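Local atomic coordinates of SusD superfamily protein (Bacteroides thetaiotaomicron, PDB entry 3MCX), a protein that is of unknown function but, as a zinc-binding SusD-family protein of the outer membrane, probably takes part in capturing glycans for uptake. Residues L118-S123 / G189-T194; S181-A186 / A206-V211; S294-N299 / E432-W437; V333-F338 / E413-G418. One frame throughout, in Å; residues are numbered along the deposited sequence. Where two conformers were deposited one is given.

Interactions 1 and 2 sit together in the helical part of the chain, where helices 115-140, 172-186 and 201-214 and the loop between the last two meet; S123 of interaction 1 touches A186 of interaction 2. Interactions 3 and 4 form a second pair, on the opposite side of the chain's centre from interaction 2, joined where W437 packs on V333 and F297 on V415. Interactions 2 and 4 are buried, 1 and 3 only partly so. The chemistry differs: interaction 2 is almost wholly apolar helix packing, interaction 4 buries a lysine among three acceptors, interaction 3 ties a loop to a helix start through carboxylates, and interaction 1 lays one arginine over another.

Interaction 1: L118-S123 / G189-T194; sequences LNRIKS and GLRQET
R191 lays its guanidinium over the CD-NE end of R120 where the loop after helix 172-186 passes helix 115-140, in the helical, probably TPR-like part of the SusD fold. The two guanidinium planes are nearly parallel, 9° apart. NH2 of R191 stands over one face of the R120 group, 3.3 Å from R120 NE and offset toward the rim, while R120 CD lies over the centre of the R191 group, 3.5 Å from R191 CZ. R191 was modelled in two conformers, so this approach holds for one of them. Both groups are positive and both close nitrogens are donors; two salt bridges of R120 and a further bond to Q25 probably make the approach tolerable. The R120 chain leaves with CG anti to the backbone N (chi1 177°) and bends about CG-CD (chi3 55°), which turns the guanidinium across the flank of its helix, where NH2 pairs with E117 and NH1 with E124. Replacing R120 by a leucine would probably leave E117 and E124 without their common positive mate and take away the surface on which R191 rests.

Backbone contacts follow. G189 O meets R120 CA in a CA-H...O contact of 3.3 Å, and G189 CA comes within 3.4 Å of S123 OG, so close that a side chain on G189 would run into that hydroxyl.

Apolar packing is slight: S123 CB touches L190 CD2 at 3.7 Å, and L190 also rests on A204 of helix 201-214. Within the helix, S123 OG donates to N119 O over 2.8 Å, and S123 N reaches the same oxygen from the opposite face of its carbonyl plane.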
loop_
_atom_site.group_PDB
_atom_site.type_symbol
_atom_site.label_atom_id
_atom_site.label_comp_id
_atom_site.label_asym_id
_atom_site.label_seq_id
_atom_site.Cartn_x
_atom_site.Cartn_y
_atom_site.Cartn_z
ATOM N N LEU A 118 1.598 -27.169 9.152
ATOM C CA LEU A 118 1.723 -26.303 10.345
ATOM C C LEU A 118 2.751 -25.208 10.098
ATOM O O LEU A 118 2.543 -24.058 10.442
ATOM C CB LEU A 118 2.107 -27.091 11.589
ATOM C CG LEU A 118 1.058 -28.085 12.162
ATOM C CD1 LEU A 118 1.670 -29.089 13.145
ATOM C CD2 LEU A 118 -0.099 -27.287 12.777
ATOM N N ASN A 119 3.850 -25.571 9.453
ATOM C CA ASN A 119 4.883 -24.607 9.169
ATOM C C ASN A 119 4.478 -23.584 8.113
ATOM O O ASN A 119 4.846 -22.415 8.177
ATOM C CB ASN A 119 6.150 -25.315 8.739
ATOM C CG ASN A 119 7.346 -24.466 8.931
ATOM O OD1 ASN A 119 7.530 -23.899 10.005
ATOM N ND2 ASN A 119 8.173 -24.355 7.900
ATOM N N ARG A 120 3.666 -24.016 7.150
ATOM C CA ARG A 120 3.160 -23.077 6.155
ATOM C C ARG A 120 2.241 -22.036 6.794
ATOM O O ARG A 120 2.358 -20.844 6.567
ATOM C CB ARG A 120 2.383 -23.848 5.062
ATOM C CG ARG A 120 1.782 -22.916 4.041
ATOM C CD ARG A 120 0.833 -23.562 3.046
ATOM N NE ARG A 120 -0.259 -24.280 3.699
ATOM C CZ ARG A 120 -1.359 -23.725 4.213
ATOM N NH1 ARG A 120 -1.542 -22.406 4.208
ATOM N NH2 ARG A 120 -2.277 -24.525 4.777
ATOM N N ILE A 121 1.307 -22.526 7.613
ATOM C CA ILE A 121 0.397 -21.633 8.325
ATOM C C ILE A 121 1.180 -20.666 9.209
ATOM O O ILE A 121 0.929 -19.490 9.203
ATOM C CB ILE A 121 -0.614 -22.423 9.143
ATOM C CG1 ILE A 121 -1.555 -23.168 8.188
ATOM C CG2 ILE A 121 -1.395 -21.509 10.111
ATOM C CD1 ILE A 121 -2.390 -24.243 8.855
ATOM N N LYS A 122 2.172 -21.197 9.927
ATOM C CA LYS A 122 3.030 -20.330 10.760
ATOM C C LYS A 122 3.754 -19.277 9.927
ATOM O O LYS A 122 3.836 -18.104 10.312
ATOM C CB LYS A 122 4.042 -21.197 11.477
ATOM C CG LYS A 122 5.053 -20.461 12.357
ATOM C CD LYS A 122 6.072 -21.443 12.914
ATOM C CE LYS A 122 7.213 -20.736 13.557
ATOM N NZ LYS A 122 8.264 -21.726 13.931
ATOM N N SER A 123 4.274 -19.699 8.784
ATOM C CA SER A 123 5.014 -18.792 7.925
ATOM C C SER A 123 4.156 -17.678 7.337
ATOM O O SER A 123 4.569 -16.522 7.260
ATOM C CB SER A 123 5.680 -19.565 6.800
ATOM O OG SER A 123 6.669 -20.426 7.346
ATOM N N GLY A 189 9.138 -21.801 4.680
ATOM C CA GLY A 189 7.883 -22.493 4.925
ATOM C C GLY A 189 6.738 -22.161 3.993
ATOM O O GLY A 189 5.732 -22.857 4.024
ATOM N N LEU A 190 6.872 -21.112 3.181
ATOM C CA LEU A 190 5.784 -20.649 2.293
ATOM C C LEU A 190 5.698 -21.513 1.033
ATOM O O LEU A 190 6.688 -22.122 0.596
ATOM C CB LEU A 190 6.034 -19.207 1.885
ATOM C CG LEU A 190 6.056 -18.165 3.012
ATOM C CD1 LEU A 190 6.541 -16.815 2.505
ATOM C CD2 LEU A 190 4.682 -18.002 3.591
ATOM N N ARG A 191 4.509 -21.538 0.440
ATOM C CA ARG A 191 4.293 -22.210 -0.833
ATOM C C ARG A 191 5.148 -21.589 -1.922
ATOM O O ARG A 191 5.324 -20.359 -1.946
ATOM C CB ARG A 191 2.839 -22.051 -1.282
ATOM C CG ARG A 191 1.824 -22.734 -0.422
ATOM C CD ARG A 191 0.515 -22.816 -1.174
ATOM N NE ARG A 191 -0.619 -23.079 -0.295
ATOM C CZ ARG A 191 -0.986 -24.282 0.131
ATOM N NH1 ARG A 191 -0.304 -25.372 -0.223
ATOM N NH2 ARG A 191 -2.050 -24.376 0.918
ATOM N N GLN A 192 5.633 -22.430 -2.832
ATOM C CA GLN A 192 6.287 -21.970 -4.065
ATOM C C GLN A 192 5.264 -21.771 -5.197
ATOM O O GLN A 192 5.500 -20.997 -6.124
ATOM C CB GLN A 192 7.357 -22.964 -4.499
ATOM C CG GLN A 192 8.578 -23.046 -3.547
ATOM C CD GLN A 192 9.515 -21.858 -3.664
ATOM O OE1 GLN A 192 9.843 -21.177 -2.661
ATOM N NE2 GLN A 192 9.931 -21.578 -4.873
ATOM N N GLU A 193 4.137 -22.473 -5.113
ATOM C CA GLU A 193 3.108 -22.383 -6.150
ATOM C C GLU A 193 2.252 -21.146 -5.977
ATOM O O GLU A 193 2.210 -20.529 -4.895
ATOM C CB GLU A 193 2.210 -23.621 -6.124
ATOM C CG GLU A 193 2.938 -24.904 -6.451
ATOM C CD GLU A 193 3.686 -24.889 -7.823
ATOM O OE1 GLU A 193 3.178 -24.349 -8.831
ATOM O OE2 GLU A 193 4.814 -25.423 -7.889
ATOM N N THR A 194 1.558 -20.778 -7.044
ATOM C CA THR A 194 0.673 -19.629 -6.956
ATOM C C THR A 194 -0.410 -19.926 -5.919
ATOM O O THR A 194 -0.847 -21.071 -5.736
ATOM C CB THR A 194 0.046 -19.197 -8.304
ATOM O OG1 THR A 194 -1.002 -20.098 -8.639
ATOM C CG2 THR A 194 1.090 -19.133 -9.426
HETATM O O HOH W 1 10.110 -20.660 7.388
#

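Interaction 2: S181-A186 / A206-V211; sequences SDMSNA and ALLSRV
M183, carried here as selenomethionine, is the bump of this contact, and the hollow it enters is walled by L207, L208 and V211 of the facing helix. Helices 172-186 and 201-214 follow each other in the chain and run nearly antiparallel: the short axes make an angle of 153° and approach to 10.4 Å, a helical hairpin consistent with the TPR-like architecture of the SusD family. The backbones come nearest at M183 and L208, whose CA atoms are 7.0 Å apart.

The M183 chain has CG anti to its carbonyl carbon (chi1 -62°) and is extended beyond that, which carries the selenium across to the facing helix, with the terminal methyl veering to one side. Near the root, M183 CB lies 3.8 Å from L208 CG, the two side chains sliding past each other in opposite directions. Further out, M183 SE lies between L208 CG and L207 CB, 4.0 Å from the latter, whose side chain it crosses at about a right angle. At the end, M183 CE settles 4.1 Å from V211 CG2. L208 is in turn a bump against helix 172-186: its isopropyl end fits between M183 and S184, with S184 OG 4.0 Å from L208 CD1. That hydroxyl bonds to V180 O and so offers L208 mainly a steric surface.

L131 of helix 115-140 touches M183 from outside the pair, while Y176, V179 and V180, further back on helix 172-186, extend the contact to V211. With every contact between the segments at van der Waals range and none polar, the pairing depends on shape complementarity and apolar burial.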
loop_
_atom_site.group_PDB
_atom_site.type_symbol
_atom_site.label_atom_id
_atom_site.label_comp_id
_atom_site.label_asym_id
_atom_site.label_seq_id
_atom_site.Cartn_x
_atom_site.Cartn_y
_atom_site.Cartn_z
ATOM N N SER A 181 12.968 -9.598 9.822
ATOM C CA SER A 181 13.110 -10.899 10.455
ATOM C C SER A 181 11.888 -11.801 10.187
ATOM O O SER A 181 12.020 -12.980 9.804
ATOM C CB SER A 181 13.289 -10.704 11.960
ATOM O OG SER A 181 13.451 -11.930 12.648
ATOM N N ASP A 182 10.704 -11.270 10.435
ATOM C CA ASP A 182 9.472 -12.053 10.257
ATOM C C ASP A 182 9.314 -12.532 8.820
ATOM O O ASP A 182 9.049 -13.698 8.567
ATOM C CB ASP A 182 8.251 -11.255 10.673
ATOM C CG ASP A 182 8.132 -11.079 12.184
ATOM O OD1 ASP A 182 8.921 -11.662 12.932
ATOM O OD2 ASP A 182 7.181 -10.362 12.598
HETATM N N MSE A 183 9.513 -11.641 7.870
HETATM C CA MSE A 183 9.298 -12.024 6.473
HETATM C C MSE A 183 10.376 -12.984 6.014
HETATM O O MSE A 183 10.069 -13.951 5.289
HETATM C CB MSE A 183 9.258 -10.809 5.582
HETATM C CG MSE A 183 8.148 -9.819 5.872
HETATM SE SE MSE A 183 8.053 -8.490 4.454
HETATM C CE MSE A 183 6.511 -7.558 5.122
ATOM N N SER A 184 11.619 -12.747 6.430
ATOM C CA SER A 184 12.735 -13.600 6.032
ATOM C C SER A 184 12.642 -14.996 6.647
ATOM O O SER A 184 12.906 -16.011 5.975
ATOM C CB SER A 184 14.071 -12.949 6.442
ATOM O OG SER A 184 14.203 -11.669 5.817
ATOM N N ASN A 185 12.305 -15.052 7.932
ATOM C CA ASN A 185 12.169 -16.322 8.654
ATOM C C ASN A 185 10.994 -17.148 8.116
ATOM O O ASN A 185 11.018 -18.380 8.224
ATOM C CB ASN A 185 12.025 -16.100 10.160
ATOM C CG ASN A 185 13.318 -15.635 10.817
ATOM O OD1 ASN A 185 14.396 -16.007 10.378
ATOM N ND2 ASN A 185 13.208 -14.868 11.909
ATOM N N ALA A 186 10.011 -16.478 7.530
ATOM C CA ALA A 186 8.866 -17.137 6.901
ATOM C C ALA A 186 9.203 -17.864 5.603
ATOM O O ALA A 186 8.580 -18.857 5.275
ATOM C CB ALA A 186 7.772 -16.109 6.612
ATOM N N ALA A 206 8.551 -10.187 -2.797
ATOM C CA ALA A 206 8.074 -8.921 -3.364
ATOM C C ALA A 206 7.893 -7.894 -2.250
ATOM O O ALA A 206 8.367 -6.758 -2.348
ATOM C CB ALA A 206 6.744 -9.131 -4.126
ATOM N N LEU A 207 7.241 -8.296 -1.164
ATOM C CA LEU A 207 7.049 -7.372 -0.044
ATOM C C LEU A 207 8.387 -6.983 0.593
ATOM O O LEU A 207 8.599 -5.806 0.951
ATOM C CB LEU A 207 6.139 -7.980 1.026
ATOM C CG LEU A 207 4.682 -8.144 0.595
ATOM C CD1 LEU A 207 3.960 -9.067 1.615
ATOM C CD2 LEU A 207 3.993 -6.749 0.399
ATOM N N LEU A 208 9.310 -7.934 0.715
ATOM C CA LEU A 208 10.641 -7.596 1.197
ATOM C C LEU A 208 11.331 -6.569 0.294
ATOM O O LEU A 208 12.040 -5.698 0.792
ATOM C CB LEU A 208 11.503 -8.851 1.368
ATOM C CG LEU A 208 11.341 -9.570 2.717
ATOM C CD1 LEU A 208 11.913 -11.024 2.611
ATOM C CD2 LEU A 208 12.042 -8.778 3.828
ATOM N N SER A 209 11.120 -6.635 -1.020
ATOM C CA SER A 209 11.712 -5.604 -1.898
ATOM C C SER A 209 11.185 -4.218 -1.561
ATOM O O SER A 209 11.953 -3.242 -1.580
ATOM C CB SER A 209 11.588 -5.921 -3.399
ATOM O OG SER A 209 10.282 -5.703 -3.902
ATOM N N ARG A 210 9.897 -4.116 -1.242
ATOM C CA ARG A 210 9.308 -2.866 -0.822
ATOM C C ARG A 210 9.889 -2.407 0.495
ATOM O O ARG A 210 10.202 -1.244 0.657
ATOM C CB ARG A 210 7.790 -3.048 -0.722
ATOM C CG ARG A 210 7.036 -1.797 -0.249
ATOM C CD ARG A 210 5.586 -2.077 0.045
ATOM N NE ARG A 210 4.806 -2.408 -1.138
ATOM C CZ ARG A 210 3.544 -2.839 -1.110
ATOM N NH1 ARG A 210 2.930 -3.049 0.037
ATOM N NH2 ARG A 210 2.894 -3.051 -2.237
ATOM N N VAL A 211 9.957 -3.323 1.468
ATOM C CA VAL A 211 10.501 -2.970 2.775
ATOM C C VAL A 211 11.954 -2.469 2.689
ATOM O O VAL A 211 12.300 -1.386 3.196
ATOM C CB VAL A 211 10.345 -4.158 3.781
ATOM C CG1 VAL A 211 11.066 -3.887 5.087
ATOM C CG2 VAL A 211 8.873 -4.469 3.989
#

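Interaction 3: S294-N299 / E432-W437; sequences SEDFLN and ERKGSW
The W437 ring carries E295 on one face and meets L298 at its edge. E295 CB stands 3.6 Å from the centroid of the six-membered ring and 14° off its normal, a CH-pi contact; E295 N lies over the same face, nearer the rim, with a water. L298 CD1 approaches in the ring plane, 3.9 Å from W437 CZ2. With CG set between its backbone N and carbonyl carbon (chi1 56°), W437 turns its indole back onto the helix, and NE1 donates to L293 O.

The second flat group, the D296 carboxylate, receives two successive backbone N-H groups. D296 OD2 uses its syn lone pair for K434 N at 3.0 Å, while G435 N reaches D296 OD1 at 2.9 Å from 38° above the plane. H438 also bonds OD1, and a water links OD2 to E432 O. An asparagine in place of D296 would probably leave one of these two amides without its acceptor. In one conformer, E295 OE1 takes S436 N at 2.9 Å, so three consecutive loop amides meet acids.

The side chain of W437 lies about 9 Å from that of the zinc ligand H330. S294 is the N-cap residue: its OG accepts from F297 N at 3.2 Å and is hydrogen-bonded to A54 O. A serine cap followed by first-turn acids is a classic helix start; those acids here also bind the 432-437 loop.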
loop_
_atom_site.group_PDB
_atom_site.type_symbol
_atom_site.label_atom_id
_atom_site.label_comp_id
_atom_site.label_asym_id
_atom_site.label_seq_id
_atom_site.Cartn_x
_atom_site.Cartn_y
_atom_site.Cartn_z
ATOM N N SER A 294 -5.767 14.461 -9.400
ATOM C CA SER A 294 -5.391 15.859 -9.482
ATOM C C SER A 294 -4.952 16.257 -10.890
ATOM O O SER A 294 -4.662 15.412 -11.749
ATOM C CB SER A 294 -4.249 16.129 -8.526
ATOM O OG SER A 294 -3.080 15.503 -9.014
ATOM N N GLU A 295 -4.872 17.541 -11.102
ATOM C CA GLU A 295 -4.323 18.038 -12.355
ATOM C C GLU A 295 -2.833 17.693 -12.463
ATOM O O GLU A 295 -2.306 17.511 -13.566
ATOM C CB GLU A 295 -4.514 19.540 -12.492
ATOM C CG GLU A 295 -4.320 20.032 -13.906
ATOM C CD GLU A 295 -4.319 21.535 -13.982
ATOM O OE1 GLU A 295 -3.780 22.160 -13.022
ATOM O OE2 GLU A 295 -4.814 22.085 -15.024
ATOM N N ASP A 296 -2.139 17.597 -11.330
ATOM C CA ASP A 296 -0.735 17.119 -11.365
ATOM C C ASP A 296 -0.663 15.768 -12.048
ATOM O O ASP A 296 0.203 15.557 -12.882
ATOM C CB ASP A 296 -0.108 17.017 -9.964
ATOM C CG ASP A 296 -0.368 18.224 -9.084
ATOM O OD1 ASP A 296 -1.530 18.477 -8.668
ATOM O OD2 ASP A 296 0.621 18.918 -8.783
ATOM N N PHE A 297 -1.544 14.834 -11.682
ATOM C CA PHE A 297 -1.529 13.524 -12.278
ATOM C C PHE A 297 -1.904 13.549 -13.755
ATOM O O PHE A 297 -1.235 12.940 -14.583
ATOM C CB PHE A 297 -2.486 12.569 -11.547
ATOM C CG PHE A 297 -2.427 11.179 -12.118
ATOM C CD1 PHE A 297 -1.294 10.405 -11.920
ATOM C CD2 PHE A 297 -3.436 10.697 -12.946
ATOM C CE1 PHE A 297 -1.184 9.139 -12.492
ATOM C CE2 PHE A 297 -3.330 9.466 -13.522
ATOM C CZ PHE A 297 -2.197 8.682 -13.299
ATOM N N LEU A 298 -2.985 14.236 -14.097
ATOM C CA LEU A 298 -3.407 14.278 -15.505
ATOM C C LEU A 298 -2.328 14.911 -16.357
ATOM O O LEU A 298 -2.053 14.463 -17.466
ATOM C CB LEU A 298 -4.774 14.976 -15.679
ATOM C CG LEU A 298 -5.967 14.211 -15.059
ATOM C CD1 LEU A 298 -7.278 14.940 -15.420
ATOM C CD2 LEU A 298 -6.006 12.735 -15.495
ATOM N N ASN A 299 -1.709 15.973 -15.854
ATOM C CA ASN A 299 -0.631 16.618 -16.633
ATOM C C ASN A 299 0.508 15.619 -16.853
ATOM O O ASN A 299 1.080 15.543 -17.950
ATOM C CB ASN A 299 -0.108 17.870 -15.920
ATOM C CG ASN A 299 -1.010 19.093 -16.098
ATOM O OD1 ASN A 299 -1.955 19.104 -16.891
ATOM N ND2 ASN A 299 -0.716 20.128 -15.323
ATOM N N GLU A 432 4.483 18.505 -3.648
ATOM C CA GLU A 432 3.822 19.782 -3.948
ATOM C C GLU A 432 2.507 19.494 -4.668
ATOM O O GLU A 432 2.479 18.808 -5.692
ATOM C CB GLU A 432 4.693 20.712 -4.811
ATOM C CG GLU A 432 5.923 21.293 -4.091
ATOM C CD GLU A 432 6.701 22.281 -4.959
ATOM O OE1 GLU A 432 7.326 21.861 -5.965
ATOM O OE2 GLU A 432 6.628 23.484 -4.666
ATOM N N ARG A 433 1.426 20.019 -4.117
ATOM C CA ARG A 433 0.100 19.928 -4.719
ATOM C C ARG A 433 -0.111 21.201 -5.545
ATOM O O ARG A 433 -0.517 22.229 -5.007
ATOM C CB ARG A 433 -0.938 19.811 -3.603
ATOM C CG ARG A 433 -1.007 18.498 -2.904
ATOM C CD ARG A 433 0.054 18.255 -1.781
ATOM N NE ARG A 433 -0.335 17.021 -1.143
ATOM C CZ ARG A 433 -1.253 16.899 -0.189
ATOM N NH1 ARG A 433 -1.671 17.940 0.516
ATOM N NH2 ARG A 433 -1.681 15.704 0.102
ATOM N N LYS A 434 0.183 21.131 -6.848
ATOM C CA LYS A 434 0.206 22.306 -7.709
ATOM C C LYS A 434 -1.022 22.456 -8.608
ATOM O O LYS A 434 -1.329 23.553 -9.065
ATOM C CB LYS A 434 1.451 22.325 -8.607
ATOM C CG LYS A 434 2.759 22.541 -7.833
ATOM C CD LYS A 434 3.835 23.032 -8.777
ATOM C CE LYS A 434 5.194 22.470 -8.436
ATOM N NZ LYS A 434 6.168 22.616 -9.616
ATOM N N GLY A 435 -1.721 21.347 -8.800
ATOM C CA GLY A 435 -2.859 21.300 -9.693
ATOM C C GLY A 435 -3.974 22.243 -9.308
ATOM O O GLY A 435 -4.225 22.483 -8.126
ATOM N N SER A 436 -4.678 22.763 -10.307
ATOM C CA SER A 436 -5.624 23.855 -10.109
ATOM C C SER A 436 -6.909 23.490 -9.364
ATOM O O SER A 436 -7.628 24.417 -8.947
ATOM C CB SER A 436 -5.975 24.536 -11.441
ATOM O OG SER A 436 -6.741 23.681 -12.243
ATOM N N TRP A 437 -7.223 22.203 -9.228
ATOM C CA TRP A 437 -8.383 21.820 -8.436
ATOM C C TRP A 437 -8.086 21.183 -7.101
ATOM O O TRP A 437 -8.987 20.670 -6.456
ATOM C CB TRP A 437 -9.412 21.024 -9.241
ATOM C CG TRP A 437 -8.939 19.749 -9.937
ATOM C CD1 TRP A 437 -8.891 18.506 -9.422
ATOM C CD2 TRP A 437 -8.527 19.629 -11.311
ATOM N NE1 TRP A 437 -8.459 17.608 -10.364
ATOM C CE2 TRP A 437 -8.207 18.276 -11.528
ATOM C CE3 TRP A 437 -8.403 20.535 -12.376
ATOM C CZ2 TRP A 437 -7.801 17.796 -12.770
ATOM C CZ3 TRP A 437 -7.978 20.062 -13.613
ATOM C CH2 TRP A 437 -7.682 18.708 -13.797
HETATM O O HOH W 2 -5.748 19.313 -8.932
HETATM O O HOH W 3 3.291 18.239 -8.135
#

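Interaction 4: V333-F338 / E413-G418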
loop_
_atom_site.group_PDB
_atom_site.type_symbol
_atom_site.label_atom_id
_atom_site.label_comp_id
_atom_site.label_asym_id
_atom_site.label_seq_id
_atom_site.Cartn_x
_atom_site.Cartn_y
_atom_site.Cartn_z
ATOM N N VAL A 333 -11.105 12.873 -14.035
ATOM C CA VAL A 333 -10.556 12.789 -12.691
ATOM C C VAL A 333 -11.002 11.561 -11.899
ATOM O O VAL A 333 -10.601 11.410 -10.762
ATOM C CB VAL A 333 -10.892 14.067 -11.888
ATOM C CG1 VAL A 333 -10.283 15.298 -12.595
ATOM C CG2 VAL A 333 -12.434 14.233 -11.637
ATOM N N TYR A 334 -11.738 10.631 -12.514
ATOM C CA TYR A 334 -12.132 9.418 -11.796
ATOM C C TYR A 334 -11.201 8.276 -12.192
ATOM O O TYR A 334 -10.982 8.055 -13.388
ATOM C CB TYR A 334 -13.600 9.061 -12.092
ATOM C CG TYR A 334 -14.542 10.091 -11.508
ATOM C CD1 TYR A 334 -14.778 11.250 -12.153
ATOM C CD2 TYR A 334 -15.170 9.901 -10.265
ATOM C CE1 TYR A 334 -15.590 12.231 -11.629
ATOM C CE2 TYR A 334 -15.998 10.890 -9.723
ATOM C CZ TYR A 334 -16.239 12.025 -10.428
ATOM O OH TYR A 334 -17.082 13.022 -9.948
ATOM N N LEU A 335 -10.596 7.626 -11.203
ATOM C CA LEU A 335 -9.696 6.506 -11.430
ATOM C C LEU A 335 -10.515 5.235 -11.530
ATOM O O LEU A 335 -11.285 4.950 -10.600
ATOM C CB LEU A 335 -8.706 6.414 -10.260
ATOM C CG LEU A 335 -7.656 5.308 -10.379
ATOM C CD1 LEU A 335 -6.778 5.547 -11.584
ATOM C CD2 LEU A 335 -6.853 5.141 -9.070
ATOM N N ALA A 336 -10.340 4.455 -12.588
ATOM C CA ALA A 336 -11.188 3.277 -12.860
ATOM C C ALA A 336 -10.463 1.937 -12.602
ATOM O O ALA A 336 -10.805 0.933 -13.200
ATOM C CB ALA A 336 -11.732 3.334 -14.292
ATOM N N LYS A 337 -9.461 1.924 -11.737
ATOM C CA LYS A 337 -8.726 0.703 -11.436
ATOM C C LYS A 337 -9.530 -0.360 -10.676
ATOM O O LYS A 337 -9.188 -1.516 -10.760
ATOM C CB LYS A 337 -7.455 0.984 -10.638
ATOM C CG LYS A 337 -6.312 1.396 -11.478
ATOM C CD LYS A 337 -5.016 1.403 -10.677
ATOM C CE LYS A 337 -3.899 1.716 -11.632
ATOM N NZ LYS A 337 -2.604 1.927 -10.983
ATOM N N PHE A 338 -10.561 0.032 -9.923
ATOM C CA PHE A 338 -11.255 -0.908 -9.030
ATOM C C PHE A 338 -12.761 -0.902 -9.292
ATOM O O PHE A 338 -13.573 -0.559 -8.423
ATOM C CB PHE A 338 -10.932 -0.543 -7.570
ATOM C CG PHE A 338 -9.476 -0.264 -7.340
ATOM C CD1 PHE A 338 -8.526 -1.237 -7.613
ATOM C CD2 PHE A 338 -9.035 1.014 -6.942
ATOM C CE1 PHE A 338 -7.140 -0.967 -7.440
ATOM C CE2 PHE A 338 -7.649 1.284 -6.772
ATOM C CZ PHE A 338 -6.713 0.277 -7.032
ATOM N N GLU A 413 2.137 4.177 -13.035
ATOM C CA GLU A 413 1.817 2.770 -12.941
ATOM C C GLU A 413 1.049 2.424 -11.682
ATOM O O GLU A 413 0.167 1.580 -11.718
ATOM C CB GLU A 413 3.103 1.918 -13.005
ATOM C CG GLU A 413 2.831 0.409 -13.070
ATOM C CD GLU A 413 1.935 0.031 -14.252
ATOM O OE1 GLU A 413 2.156 0.587 -15.347
ATOM O OE2 GLU A 413 1.019 -0.826 -14.101
ATOM N N LEU A 414 1.399 3.052 -10.567
ATOM C CA LEU A 414 0.940 2.608 -9.246
ATOM C C LEU A 414 -0.070 3.548 -8.598
ATOM O O LEU A 414 -0.423 3.386 -7.439
ATOM C CB LEU A 414 2.149 2.420 -8.320
ATOM C CG LEU A 414 3.177 1.378 -8.817
ATOM C CD1 LEU A 414 4.403 1.326 -7.917
ATOM C CD2 LEU A 414 2.524 -0.004 -8.913
ATOM N N VAL A 415 -0.566 4.506 -9.379
ATOM C CA VAL A 415 -1.607 5.409 -8.879
ATOM C C VAL A 415 -2.770 4.595 -8.299
ATOM O O VAL A 415 -3.243 3.658 -8.906
ATOM C CB VAL A 415 -2.110 6.370 -9.995
ATOM C CG1 VAL A 415 -2.792 5.611 -11.167
ATOM C CG2 VAL A 415 -3.043 7.434 -9.393
ATOM N N GLY A 416 -3.199 4.926 -7.098
ATOM C CA GLY A 416 -4.332 4.217 -6.491
ATOM C C GLY A 416 -3.960 2.970 -5.706
ATOM O O GLY A 416 -4.813 2.371 -5.071
ATOM N N GLU A 417 -2.684 2.608 -5.685
ATOM C CA GLU A 417 -2.237 1.359 -5.081
ATOM C C GLU A 417 -1.423 1.533 -3.786
ATOM O O GLU A 417 -0.843 0.562 -3.259
ATOM C CB GLU A 417 -1.535 0.490 -6.141
ATOM C CG GLU A 417 -2.501 0.071 -7.249
ATOM C CD GLU A 417 -1.827 -0.700 -8.366
ATOM O OE1 GLU A 417 -1.609 -1.914 -8.215
ATOM O OE2 GLU A 417 -1.486 -0.060 -9.363
ATOM N N GLY A 418 -1.480 2.728 -3.233
ATOM C CA GLY A 418 -1.071 2.940 -1.852
ATOM C C GLY A 418 0.395 3.152 -1.566
ATOM O O GLY A 418 0.766 3.181 -0.408
#
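K337 buries its ammonium group among three acceptors of segment 413-418, one for each of its N-H bonds. K337 NZ donates to V415 O at 2.8 Å, lying in the carbonyl plane on a lone pair. A second bond, also 2.8 Å, runs from K337 NZ to E417 OE2 and is a salt bridge; it meets the carboxylate on its anti side, 27° out of the plane. The third, from K337 NZ to E413 O at 2.9 Å, comes from 42° above the carbonyl plane, off the lone pair. The chain reaches this pocket by being extended beyond CG and crosses E417 at about a right angle. Because E413 O belongs to the last part of helix 403-414, the positive charge probably also sits favourably in the field of the helix's C-terminal end.

The acids have further partners: R355 pairs with E417 OE1 and E413 OE2, R309 and R388 with E413 OE1, and Y244 bonds E413 OE2. The turn itself is type II, L414 to E417, closed by E417 N donating to L414 O over 3.0 Å; D50 takes G416 N. G416 O points at the edge of the F338 ring, 3.4 Å from F338 CZ, and bonds weakly to W46, whose ring stands edge-to-face with F338.

Apolar contacts flank these bonds: L335 CD2 lies 3.7 Å from G416 CA, and L335 CD1 4.0 Å from V415 CG1. The contact thus joins the turn after helix 403-414 to strand 334-335 and the loop that leaves it; the strand pairs antiparallel with strand 313-314, while V415 also packs on F297 of helix 295-301 and L293 of strand 292-293.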